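Local coordinates for peptidyl tryptophan dihydroxylase (Pseudomonas putida, PDB 7CTQ), which probably uses its FAD cofactor to dihydroxylate a peptide-bound tryptophan, a step essential for biogenesis of the cysteine tryptophylquinone cofactor of quinohemoprotein amine dehydrogenase, at residues A[290-301]-A[364-373]. Sequence-based numbering, arbitrary orientation. Where two conformers were deposited one is given.
Sequences NTLLRRPERAGL and PVLRDGLVDE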
loop_
_atom_site.group_PDB
_atom_site.type_symbol
_atom_site.label_atom_id
_atom_site.label_comp_id
_atom_site.label_asym_id
_atom_site.label_seq_id
_atom_site.Cartn_x
_atom_site.Cartn_y
_atom_site.Cartn_z
ATOM N N ASN A 290 -12.522 15.044 -4.853
ATOM C CA ASN A 290 -13.161 15.927 -5.821
ATOM C C ASN A 290 -14.679 15.771 -5.796
ATOM O O ASN A 290 -15.422 16.763 -5.874
ATOM C CB ASN A 290 -12.597 15.639 -7.220
ATOM C CG ASN A 290 -13.114 16.593 -8.267
ATOM O OD1 ASN A 290 -13.004 17.816 -8.122
ATOM N ND2 ASN A 290 -13.691 16.043 -9.338
ATOM N N THR A 291 -15.159 14.534 -5.650
ATOM C CA THR A 291 -16.593 14.321 -5.512
ATOM C C THR A 291 -17.096 14.878 -4.188
ATOM O O THR A 291 -18.138 15.542 -4.144
ATOM C CB THR A 291 -16.930 12.836 -5.635
ATOM O OG1 THR A 291 -16.228 12.283 -6.762
ATOM C CG2 THR A 291 -18.453 12.646 -5.832
ATOM N N LEU A 292 -16.351 14.653 -3.109
ATOM C CA LEU A 292 -16.816 15.078 -1.801
ATOM C C LEU A 292 -16.964 16.596 -1.736
ATOM O O LEU A 292 -17.818 17.106 -0.997
ATOM C CB LEU A 292 -15.852 14.571 -0.724
ATOM C CG LEU A 292 -15.915 13.057 -0.436
ATOM C CD1 LEU A 292 -14.859 12.647 0.561
ATOM C CD2 LEU A 292 -17.292 12.630 0.064
ATOM N N LEU A 293 -16.172 17.323 -2.529
ATOM C CA LEU A 293 -16.139 18.784 -2.517
ATOM C C LEU A 293 -17.039 19.420 -3.571
ATOM O O LEU A 293 -17.720 20.406 -3.268
ATOM C CB LEU A 293 -14.701 19.268 -2.705
ATOM C CG LEU A 293 -13.768 18.858 -1.563
ATOM C CD1 LEU A 293 -12.327 19.198 -1.872
ATOM C CD2 LEU A 293 -14.201 19.506 -0.258
ATOM N N ARG A 294 -17.066 18.879 -4.792
ATOM C CA ARG A 294 -17.859 19.422 -5.893
ATOM C C ARG A 294 -19.292 18.907 -5.936
ATOM O O ARG A 294 -20.191 19.642 -6.361
ATOM C CB ARG A 294 -17.196 19.108 -7.242
ATOM C CG ARG A 294 -15.839 19.757 -7.454
ATOM C CD ARG A 294 -15.826 21.216 -7.019
ATOM N NE ARG A 294 -14.666 21.892 -7.585
ATOM C CZ ARG A 294 -13.953 22.822 -6.961
ATOM N NH1 ARG A 294 -14.285 23.208 -5.734
ATOM N NH2 ARG A 294 -12.903 23.368 -7.571
ATOM N N ARG A 295 -19.545 17.658 -5.553
ATOM C CA ARG A 295 -20.909 17.134 -5.484
ATOM C C ARG A 295 -21.107 16.417 -4.144
ATOM O O ARG A 295 -21.291 15.193 -4.084
ATOM C CB ARG A 295 -21.212 16.250 -6.702
ATOM C CG ARG A 295 -21.251 17.065 -8.045
ATOM C CD ARG A 295 -22.133 16.433 -9.163
ATOM N NE ARG A 295 -23.533 16.335 -8.776
ATOM C CZ ARG A 295 -24.479 15.690 -9.459
ATOM N NH1 ARG A 295 -24.198 15.051 -10.591
ATOM N NH2 ARG A 295 -25.719 15.669 -9.000
ATOM N N PRO A 296 -21.089 17.172 -3.037
ATOM C CA PRO A 296 -21.216 16.540 -1.712
ATOM C C PRO A 296 -22.507 15.748 -1.544
ATOM O O PRO A 296 -22.541 14.826 -0.717
ATOM C CB PRO A 296 -21.145 17.732 -0.740
ATOM C CG PRO A 296 -21.678 18.885 -1.551
ATOM C CD PRO A 296 -21.113 18.643 -2.949
ATOM N N GLU A 297 -23.555 16.054 -2.320
ATOM C CA GLU A 297 -24.773 15.243 -2.332
ATOM C C GLU A 297 -24.493 13.784 -2.698
ATOM O O GLU A 297 -25.327 12.911 -2.423
ATOM C CB GLU A 297 -25.810 15.859 -3.295
ATOM C CG GLU A 297 -25.453 15.831 -4.800
ATOM C CD GLU A 297 -24.670 17.061 -5.260
ATOM O OE1 GLU A 297 -23.997 17.693 -4.415
ATOM O OE2 GLU A 297 -24.727 17.409 -6.463
ATOM N N ARG A 298 -23.328 13.505 -3.290
ATOM C CA ARG A 298 -22.927 12.161 -3.689
ATOM C C ARG A 298 -21.865 11.569 -2.765
ATOM O O ARG A 298 -21.144 10.651 -3.165
ATOM C CB ARG A 298 -22.434 12.177 -5.138
ATOM C CG ARG A 298 -23.339 12.971 -6.067
ATOM C CD ARG A 298 -23.163 12.579 -7.524
ATOM N NE ARG A 298 -24.218 11.681 -7.999
ATOM C CZ ARG A 298 -24.488 11.461 -9.282
ATOM N NH1 ARG A 298 -25.457 10.624 -9.625
ATOM N NH2 ARG A 298 -23.794 12.085 -10.224
ATOM N N ALA A 299 -21.767 12.069 -1.529
ATOM C CA ALA A 299 -20.767 11.561 -0.595
ATOM C C ALA A 299 -20.961 10.071 -0.296
ATOM O O ALA A 299 -19.984 9.339 -0.095
ATOM C CB ALA A 299 -20.816 12.368 0.706
ATOM N N GLY A 300 -22.211 9.613 -0.197
ATOM C CA GLY A 300 -22.429 8.195 0.045
ATOM C C GLY A 300 -21.762 7.336 -1.013
ATOM O O GLY A 300 -21.033 6.388 -0.699
ATOM N N LEU A 301 -21.989 7.672 -2.287
ATOM C CA LEU A 301 -21.353 6.931 -3.372
ATOM C C LEU A 301 -19.844 7.056 -3.299
ATOM O O LEU A 301 -19.120 6.063 -3.434
ATOM C CB LEU A 301 -21.849 7.430 -4.723
ATOM C CG LEU A 301 -23.315 7.195 -5.077
ATOM C CD1 LEU A 301 -23.683 7.971 -6.347
ATOM C CD2 LEU A 301 -23.584 5.701 -5.237
ATOM N N PRO A 364 -21.152 2.189 -7.584
ATOM C CA PRO A 364 -20.324 3.374 -7.861
ATOM C C PRO A 364 -19.381 3.171 -9.042
ATOM O O PRO A 364 -18.768 2.112 -9.196
ATOM C CB PRO A 364 -19.522 3.562 -6.562
ATOM C CG PRO A 364 -20.303 2.840 -5.511
ATOM C CD PRO A 364 -20.974 1.694 -6.210
ATOM N N VAL A 365 -19.234 4.229 -9.852
ATOM C CA VAL A 365 -18.339 4.268 -11.010
ATOM C C VAL A 365 -17.635 5.621 -11.035
ATOM O O VAL A 365 -18.075 6.580 -10.402
ATOM C CB VAL A 365 -19.089 4.048 -12.341
ATOM C CG1 VAL A 365 -19.822 2.724 -12.337
ATOM C CG2 VAL A 365 -20.081 5.180 -12.584
ATOM N N LEU A 366 -16.536 5.697 -11.791
ATOM C CA LEU A 366 -15.807 6.945 -12.028
ATOM C C LEU A 366 -16.148 7.499 -13.402
ATOM O O LEU A 366 -15.970 6.809 -14.403
ATOM C CB LEU A 366 -14.296 6.732 -11.947
ATOM C CG LEU A 366 -13.595 6.975 -10.619
ATOM C CD1 LEU A 366 -14.423 6.387 -9.492
ATOM C CD2 LEU A 366 -12.175 6.408 -10.608
ATOM N N ARG A 367 -16.634 8.741 -13.449
ATOM C CA ARG A 367 -16.886 9.429 -14.716
ATOM C C ARG A 367 -16.516 10.895 -14.561
ATOM O O ARG A 367 -17.002 11.562 -13.641
ATOM C CB ARG A 367 -18.350 9.299 -15.162
ATOM C CG ARG A 367 -18.652 10.017 -16.492
ATOM C CD ARG A 367 -20.086 9.769 -16.998
ATOM N NE ARG A 367 -20.293 10.248 -18.371
ATOM C CZ ARG A 367 -21.465 10.231 -19.007
ATOM N NH1 ARG A 367 -22.544 9.756 -18.401
ATOM N NH2 ARG A 367 -21.563 10.685 -20.253
ATOM N N ASP A 368 -15.643 11.382 -15.450
ATOM C CA ASP A 368 -15.295 12.809 -15.534
ATOM C C ASP A 368 -14.810 13.363 -14.195
ATOM O O ASP A 368 -15.129 14.494 -13.800
ATOM C CB ASP A 368 -16.475 13.623 -16.089
ATOM C CG ASP A 368 -16.799 13.273 -17.551
ATOM O OD1 ASP A 368 -15.847 12.991 -18.314
ATOM O OD2 ASP A 368 -17.996 13.262 -17.939
ATOM N N GLY A 369 -14.020 12.558 -13.486
ATOM C CA GLY A 369 -13.439 12.979 -12.229
ATOM C C GLY A 369 -14.364 12.913 -11.033
ATOM O O GLY A 369 -14.009 13.421 -9.967
ATOM N N LEU A 370 -15.547 12.338 -11.177
ATOM C CA LEU A 370 -16.500 12.277 -10.082
ATOM C C LEU A 370 -17.025 10.858 -9.929
ATOM O O LEU A 370 -17.215 10.141 -10.917
ATOM C CB LEU A 370 -17.684 13.213 -10.312
ATOM C CG LEU A 370 -17.419 14.720 -10.434
ATOM C CD1 LEU A 370 -18.606 15.405 -11.142
ATOM C CD2 LEU A 370 -17.181 15.320 -9.070
ATOM N N VAL A 371 -17.281 10.466 -8.683
ATOM C CA VAL A 371 -17.939 9.192 -8.426
ATOM C C VAL A 371 -19.416 9.370 -8.731
ATOM O O VAL A 371 -20.082 10.247 -8.171
ATOM C CB VAL A 371 -17.709 8.716 -6.982
ATOM C CG1 VAL A 371 -18.491 7.404 -6.697
ATOM C CG2 VAL A 371 -16.224 8.519 -6.727
ATOM N N ASP A 372 -19.909 8.587 -9.670
ATOM C CA ASP A 372 -21.317 8.579 -10.019
ATOM C C ASP A 372 -21.816 7.178 -9.727
ATOM O O ASP A 372 -21.162 6.419 -9.008
ATOM C CB ASP A 372 -21.511 8.978 -11.490
ATOM C CG ASP A 372 -22.855 9.653 -11.760
ATOM O OD1 ASP A 372 -23.901 9.172 -11.255
ATOM O OD2 ASP A 372 -22.872 10.673 -12.502
ATOM N N GLU A 373 -22.960 6.825 -10.282
ATOM C CA GLU A 373 -23.566 5.529 -10.072
ATOM C C GLU A 373 -24.077 5.062 -11.425
ATOM O O GLU A 373 -24.578 5.871 -12.210
ATOM C CB GLU A 373 -24.699 5.633 -9.050
ATOM C CG GLU A 373 -25.118 4.340 -8.426
ATOM C CD GLU A 373 -26.406 4.489 -7.625
ATOM O OE1 GLU A 373 -27.256 5.317 -8.022
ATOM O OE2 GLU A 373 -26.567 3.780 -6.606
#
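The tip of the antiparallel hairpin 359-378 docks against the junction where helix 285-294 gives way to helix 299-327, a surface contact in which Thr-291, Asn-290, Arg-298 and Leu-301 meet strand 370-373 and the turn before it. Helix 290-294 runs nearly perpendicular to that strand, at 84°. Two polar side chains read the hairpin backbone. Thr-291 OG1, turned beside its own backbone N (chi1 -46°), accepts from Val-371 N at 2.8 Å, while the same hydroxyl is hydrogen-bonded to the Val-287 carbonyl one helical turn back. Asn-290 ND2 donates almost straight to Gly-369 O at 2.7 Å; Gly-369 O lies in the plane of the Asn-290 amide, whereas ND2 stands above the carbonyl plane of Gly-369. Tyr-29 bonds Asn-290 OD1, holding the amide from its other end. Between these bonds Leu-370 turns its CD2 branch onto the helix, 3.7 Å from Thr-291 CA.

Farther along the strand the contact becomes ionic and then apolar. In one of the two conformers modelled for Arg-298, its NH1 forms a salt bridge with Asp-372 OD1 at 2.7 Å, the carboxylate oxygen lying over a face of the guanidinium, with the two planes 69° apart. The same OD1 accepts from Glu-373 N through its anti lone pair, which probably helps to orient the carboxylate. Were Asp-372 an alanine, Arg-298 would probably lose its salt-bridge partner in this conformer, and Glu-373 N its side-chain acceptor. Leu-301 closes the far end, CD1 against Glu-373 CB at 3.7 Å and CB against Val-371 CG1, while Phe-305 on the next helical turn also touches Val-371. The arrangement is that of a β-hairpin with a two-residue type I' turn, Asp-368 and Gly-369 at its centre, here packed across a helix-helix junction.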